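Local coordinates for glycoside transferase (Listeria monocytogenes, PDB 6R2M), which is an extracellular glycoside hydrolase that probably acts on exopolysaccharide, with transferase activity possible but not established, at residues E62-K67 with E115-P120; I53-E58 with Y304-I309. One frame throughout, in Å; residues are numbered along the deposited sequence.

Overall arrangement
Both contacts involve helix 50-62 and what directly follows it. Contact 2 packs its middle turns (residues 53-58) against helix 301-312 near the C-terminus, with the centre of the contact about 9 Å from the centre of the chain. Contact 1 lies where the chain leaves this helix: the turn 62-67 meets the turn after helix 100-116, and the centre of this contact is about 20 Å from the chain centre. The centres of the two contacts are about 15 Å apart, and they share no touch beyond the adjoining sequence. Arg105 of helix 100-116 touches Leu55 and Glu58, so the helix whose end forms contact 1 also flanks contact 2.

Contact 1. Residues E62-K67 with E115-P120; sequences EVNDSK and EKFSFP
Ser66 and Asn64 pack against the ring of Phe117 in a turn-to-turn contact at one end of the helical domain, where the connection between helices 50-62 and 66-79 meets the one between helices 100-116 and 120-136. No direct hydrogen bond crosses it. Its centre is a CH-pi contact: Ser66 CB sits over one ring face, 3.6 Å from the centroid of Phe117 and 14° off the ring normal. Lys116 CB, from the preceding residue, lies over the margin of the opposite face. Serine is small enough to lie so close, and its OG bonds Lys13 O. Asn64 approaches the ring at its edge, with OD1 3.6 Å from Phe117 CE1 and the amide plane 28° from the ring plane. With CG anti to the backbone N (chi1 -168°), the amide extends to Lys116, where OD1 lies 3.4 Å from CE and the two side chains cross nearly at a right angle; Asn64 ND2 is held by Thr16 O. Water completes the join. One molecule donates to Asn64 OD1 (2.6 Å) and to Lys116 O (2.8 Å); another donates to Glu62 O and accepts from Lys116 NZ at 2.9 Å. Long, flexible lysine can reach this water. Asp65 is the N-cap of helix 66-79, its side chain capping a backbone N, and its OD2 bonds Thr68 OG1 and Gln23 NE2. Each turn closes its helix with a Schellman motif, whose C-prime residue has positive phi: Asn64, a residue type that adopts it readily, and Ser118.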
# COMPACT_ATOMS: atom_id res chain seq x y z
N GLU A 62 -1.95 6.75 -12.79
CA GLU A 62 -1.03 6.05 -13.68
C GLU A 62 -1.59 5.94 -15.09
O GLU A 62 -0.85 6.06 -16.07
CB GLU A 62 -0.71 4.66 -13.12
CG GLU A 62 0.28 3.85 -13.94
CD GLU A 62 1.64 4.51 -14.06
OE1 GLU A 62 2.06 5.24 -13.14
OE2 GLU A 62 2.30 4.29 -15.11
N VAL A 63 -2.91 5.75 -15.23
CA VAL A 63 -3.52 5.60 -16.55
C VAL A 63 -4.12 6.91 -17.06
O VAL A 63 -4.84 6.90 -18.07
CB VAL A 63 -4.57 4.46 -16.58
CG1 VAL A 63 -3.92 3.13 -16.22
CG2 VAL A 63 -5.77 4.74 -15.66
N ASN A 64 -3.82 8.03 -16.41
CA ASN A 64 -4.16 9.36 -16.94
C ASN A 64 -5.67 9.56 -17.06
O ASN A 64 -6.16 10.05 -18.08
CB ASN A 64 -3.48 9.62 -18.29
CG ASN A 64 -3.57 11.08 -18.71
OD1 ASN A 64 -3.39 11.98 -17.89
ND2 ASN A 64 -3.88 11.33 -19.98
N ASP A 65 -6.42 9.17 -16.03
CA ASP A 65 -7.88 9.26 -16.08
C ASP A 65 -8.37 10.29 -15.05
O ASP A 65 -8.77 9.95 -13.93
CB ASP A 65 -8.51 7.88 -15.85
CG ASP A 65 -10.02 7.89 -16.04
OD1 ASP A 65 -10.61 8.97 -16.25
OD2 ASP A 65 -10.63 6.80 -15.97
N SER A 66 -8.38 11.56 -15.46
CA SER A 66 -8.73 12.60 -14.49
C SER A 66 -10.20 12.54 -14.09
O SER A 66 -10.54 12.86 -12.94
CB SER A 66 -8.39 13.97 -15.07
OG SER A 66 -9.36 14.30 -16.04
N LYS A 67 -11.08 12.16 -15.02
CA LYS A 67 -12.50 12.13 -14.70
C LYS A 67 -12.81 11.10 -13.63
O LYS A 67 -13.49 11.40 -12.64
CB LYS A 67 -13.32 11.85 -15.95
CG LYS A 67 -14.78 11.55 -15.68
CD LYS A 67 -15.53 11.39 -17.00
CE LYS A 67 -16.96 10.92 -16.77
NZ LYS A 67 -17.00 9.55 -16.18
N GLU A 115 -0.02 17.18 -10.23
CA GLU A 115 0.88 17.43 -11.34
C GLU A 115 0.33 16.83 -12.63
O GLU A 115 0.18 17.53 -13.64
CB GLU A 115 2.27 16.87 -11.04
CG GLU A 115 2.91 17.49 -9.81
CD GLU A 115 4.19 16.78 -9.41
OE1 GLU A 115 4.48 15.70 -9.96
OE2 GLU A 115 4.90 17.30 -8.53
N LYS A 116 -0.04 15.55 -12.58
CA LYS A 116 -0.49 14.85 -13.78
C LYS A 116 -1.68 15.55 -14.43
O LYS A 116 -1.77 15.64 -15.66
CB LYS A 116 -0.85 13.40 -13.42
CG LYS A 116 -1.30 12.53 -14.60
CD LYS A 116 -0.13 12.27 -15.54
CE LYS A 116 -0.44 11.07 -16.44
NZ LYS A 116 0.70 10.79 -17.37
N PHE A 117 -2.61 16.06 -13.61
CA PHE A 117 -3.85 16.65 -14.09
C PHE A 117 -3.88 18.17 -13.99
O PHE A 117 -4.95 18.76 -14.16
CB PHE A 117 -5.03 16.07 -13.30
CG PHE A 117 -5.13 14.57 -13.39
CD1 PHE A 117 -4.88 13.91 -14.59
CD2 PHE A 117 -5.49 13.82 -12.27
CE1 PHE A 117 -4.98 12.53 -14.68
CE2 PHE A 117 -5.59 12.45 -12.35
CZ PHE A 117 -5.33 11.80 -13.55
N SER A 118 -2.74 18.80 -13.70
CA SER A 118 -2.61 20.27 -13.62
C SER A 118 -3.74 20.88 -12.78
O SER A 118 -4.51 21.73 -13.22
CB SER A 118 -2.58 20.88 -15.02
OG SER A 118 -1.42 20.45 -15.71
N PHE A 119 -3.81 20.43 -11.53
CA PHE A 119 -4.93 20.75 -10.64
C PHE A 119 -4.37 21.01 -9.25
O PHE A 119 -4.30 20.10 -8.41
CB PHE A 119 -5.96 19.62 -10.64
CG PHE A 119 -7.35 20.06 -10.25
CD1 PHE A 119 -8.05 20.95 -11.04
CD2 PHE A 119 -7.96 19.55 -9.12
CE1 PHE A 119 -9.33 21.33 -10.70
CE2 PHE A 119 -9.24 19.93 -8.77
CZ PHE A 119 -9.93 20.83 -9.56
N PRO A 120 -3.96 22.25 -8.97
CA PRO A 120 -3.28 22.53 -7.70
C PRO A 120 -4.10 22.20 -6.47
O PRO A 120 -3.52 21.93 -5.41
CB PRO A 120 -2.98 24.03 -7.79
CG PRO A 120 -2.89 24.31 -9.25
CD PRO A 120 -3.92 23.41 -9.89
O HOH W 1 -0.24 8.07 -17.84
O HOH W 2 -2.31 14.33 -18.12

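Contact 2. Residues I53-E58 with Y304-I309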
# COMPACT_ATOMS: atom_id res chain seq x y z
N ILE A 53 -9.86 2.57 -2.04
CA ILE A 53 -10.06 3.79 -2.82
C ILE A 53 -8.71 4.45 -3.10
O ILE A 53 -8.49 4.97 -4.19
CB ILE A 53 -11.07 4.75 -2.14
CG1 ILE A 53 -11.44 5.90 -3.07
CG2 ILE A 53 -10.53 5.30 -0.81
CD1 ILE A 53 -12.60 6.77 -2.55
N GLY A 54 -7.78 4.40 -2.14
CA GLY A 54 -6.46 4.98 -2.39
C GLY A 54 -5.70 4.25 -3.48
O GLY A 54 -5.01 4.87 -4.30
N LEU A 55 -5.79 2.92 -3.51
CA LEU A 55 -5.12 2.15 -4.57
C LEU A 55 -5.76 2.44 -5.92
O LEU A 55 -5.06 2.56 -6.94
CB LEU A 55 -5.17 0.66 -4.25
CG LEU A 55 -4.18 0.20 -3.19
CD1 LEU A 55 -4.65 -1.13 -2.63
CD2 LEU A 55 -2.78 0.09 -3.78
N TYR A 56 -7.08 2.56 -5.96
CA TYR A 56 -7.75 2.90 -7.20
C TYR A 56 -7.33 4.29 -7.66
O TYR A 56 -7.06 4.50 -8.84
CB TYR A 56 -9.26 2.80 -7.01
CG TYR A 56 -10.07 2.80 -8.28
CD1 TYR A 56 -9.59 2.25 -9.47
CD2 TYR A 56 -11.33 3.35 -8.28
CE1 TYR A 56 -10.37 2.26 -10.62
CE2 TYR A 56 -12.11 3.38 -9.43
CZ TYR A 56 -11.62 2.83 -10.58
OH TYR A 56 -12.42 2.86 -11.71
N MET A 57 -7.25 5.25 -6.73
CA MET A 57 -6.75 6.58 -7.08
C MET A 57 -5.34 6.52 -7.66
O MET A 57 -5.04 7.20 -8.65
CB MET A 57 -6.77 7.49 -5.86
CG MET A 57 -8.17 7.91 -5.49
SD MET A 57 -8.32 8.73 -3.87
CE MET A 57 -7.26 10.17 -4.13
N GLU A 58 -4.47 5.72 -7.04
CA GLU A 58 -3.11 5.55 -7.55
C GLU A 58 -3.13 5.02 -8.98
O GLU A 58 -2.43 5.55 -9.86
CB GLU A 58 -2.35 4.60 -6.61
CG GLU A 58 -0.92 4.37 -6.98
CD GLU A 58 -0.19 3.53 -5.94
OE1 GLU A 58 -0.63 3.52 -4.76
OE2 GLU A 58 0.82 2.89 -6.29
N TYR A 304 -6.22 -7.71 -6.71
CA TYR A 304 -6.59 -7.34 -8.07
C TYR A 304 -5.88 -6.06 -8.48
O TYR A 304 -5.23 -6.00 -9.53
CB TYR A 304 -8.11 -7.17 -8.16
CG TYR A 304 -8.53 -6.55 -9.47
CD1 TYR A 304 -8.64 -7.33 -10.62
CD2 TYR A 304 -8.78 -5.19 -9.57
CE1 TYR A 304 -9.00 -6.76 -11.83
CE2 TYR A 304 -9.14 -4.62 -10.78
CZ TYR A 304 -9.25 -5.40 -11.89
OH TYR A 304 -9.61 -4.79 -13.08
N ILE A 305 -5.96 -5.02 -7.64
CA ILE A 305 -5.53 -3.71 -8.10
C ILE A 305 -4.01 -3.57 -8.02
O ILE A 305 -3.42 -2.84 -8.83
CB ILE A 305 -6.25 -2.60 -7.32
CG1 ILE A 305 -6.12 -1.26 -8.05
CG2 ILE A 305 -5.75 -2.49 -5.87
CD1 ILE A 305 -6.93 -1.19 -9.35
N ASN A 306 -3.35 -4.24 -7.07
CA ASN A 306 -1.89 -4.16 -7.06
C ASN A 306 -1.28 -4.91 -8.23
O ASN A 306 -0.23 -4.50 -8.74
CB ASN A 306 -1.33 -4.70 -5.74
CG ASN A 306 -1.28 -3.62 -4.66
OD1 ASN A 306 -0.54 -2.66 -4.78
ND2 ASN A 306 -2.07 -3.78 -3.60
N LYS A 307 -1.94 -5.97 -8.71
CA LYS A 307 -1.47 -6.57 -9.95
C LYS A 307 -1.62 -5.59 -11.11
O LYS A 307 -0.67 -5.40 -11.88
CB LYS A 307 -2.21 -7.89 -10.23
CG LYS A 307 -1.86 -8.50 -11.57
CD LYS A 307 -2.37 -9.92 -11.70
CE LYS A 307 -1.99 -10.49 -13.05
NZ LYS A 307 -2.41 -11.90 -13.27
N GLU A 308 -2.77 -4.91 -11.22
CA GLU A 308 -2.96 -3.97 -12.33
C GLU A 308 -1.97 -2.82 -12.25
O GLU A 308 -1.39 -2.43 -13.27
CB GLU A 308 -4.39 -3.44 -12.35
CG GLU A 308 -5.43 -4.51 -12.62
CD GLU A 308 -5.19 -5.27 -13.92
OE1 GLU A 308 -4.70 -4.67 -14.89
OE2 GLU A 308 -5.52 -6.48 -13.95
N ILE A 309 -1.75 -2.26 -11.05
CA ILE A 309 -0.80 -1.16 -10.92
C ILE A 309 0.60 -1.60 -11.31
O ILE A 309 1.30 -0.92 -12.07
CB ILE A 309 -0.80 -0.61 -9.49
CG1 ILE A 309 -2.14 0.05 -9.17
CG2 ILE A 309 0.37 0.40 -9.30
CD1 ILE A 309 -2.30 0.38 -7.71
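The ring of Tyr56 is met obliquely by the CD1 methyl of Ile305, 4.4 Å from Tyr56 CD1; Gln23, Val26, Thr68 and Gln72 also touch this side chain. The other ring, Tyr304, carries Glu308 CG from the next turn over one face and meets the rings of Tyr25 and Tyr30. A third flat group, the amide of Asn306, lies across Leu55 at about a right angle, with OD1 3.7 Å from Leu55 CD2. ND2 bonds Phe302 O one turn back, which helps a polar amide sit in this buried place. Leu55 carries most of the contact from helix 50-62: its CB meets Ile305 CG2 at 3.6 Å. Ile309 takes the next turn, its chain extended (chi2 169°) to bring CD1 within 3.6 Å of Leu55 O. Branched aliphatic side chains suit this buried, largely apolar seam. At the edge of the contact the partly exposed Glu58 crosses Ile309, OE2 lying 3.9 Å from Ile309 CG2. The axes of segments 53-58 and 304-309 run nearly parallel, 18° apart and 9.9 Å at closest approach. Helix 66-79 packs against Ile53, Tyr56 and Met57, helix 100-116 against Leu55, Met57 and Glu58, and helix 21-29 touches Tyr56 and Tyr304.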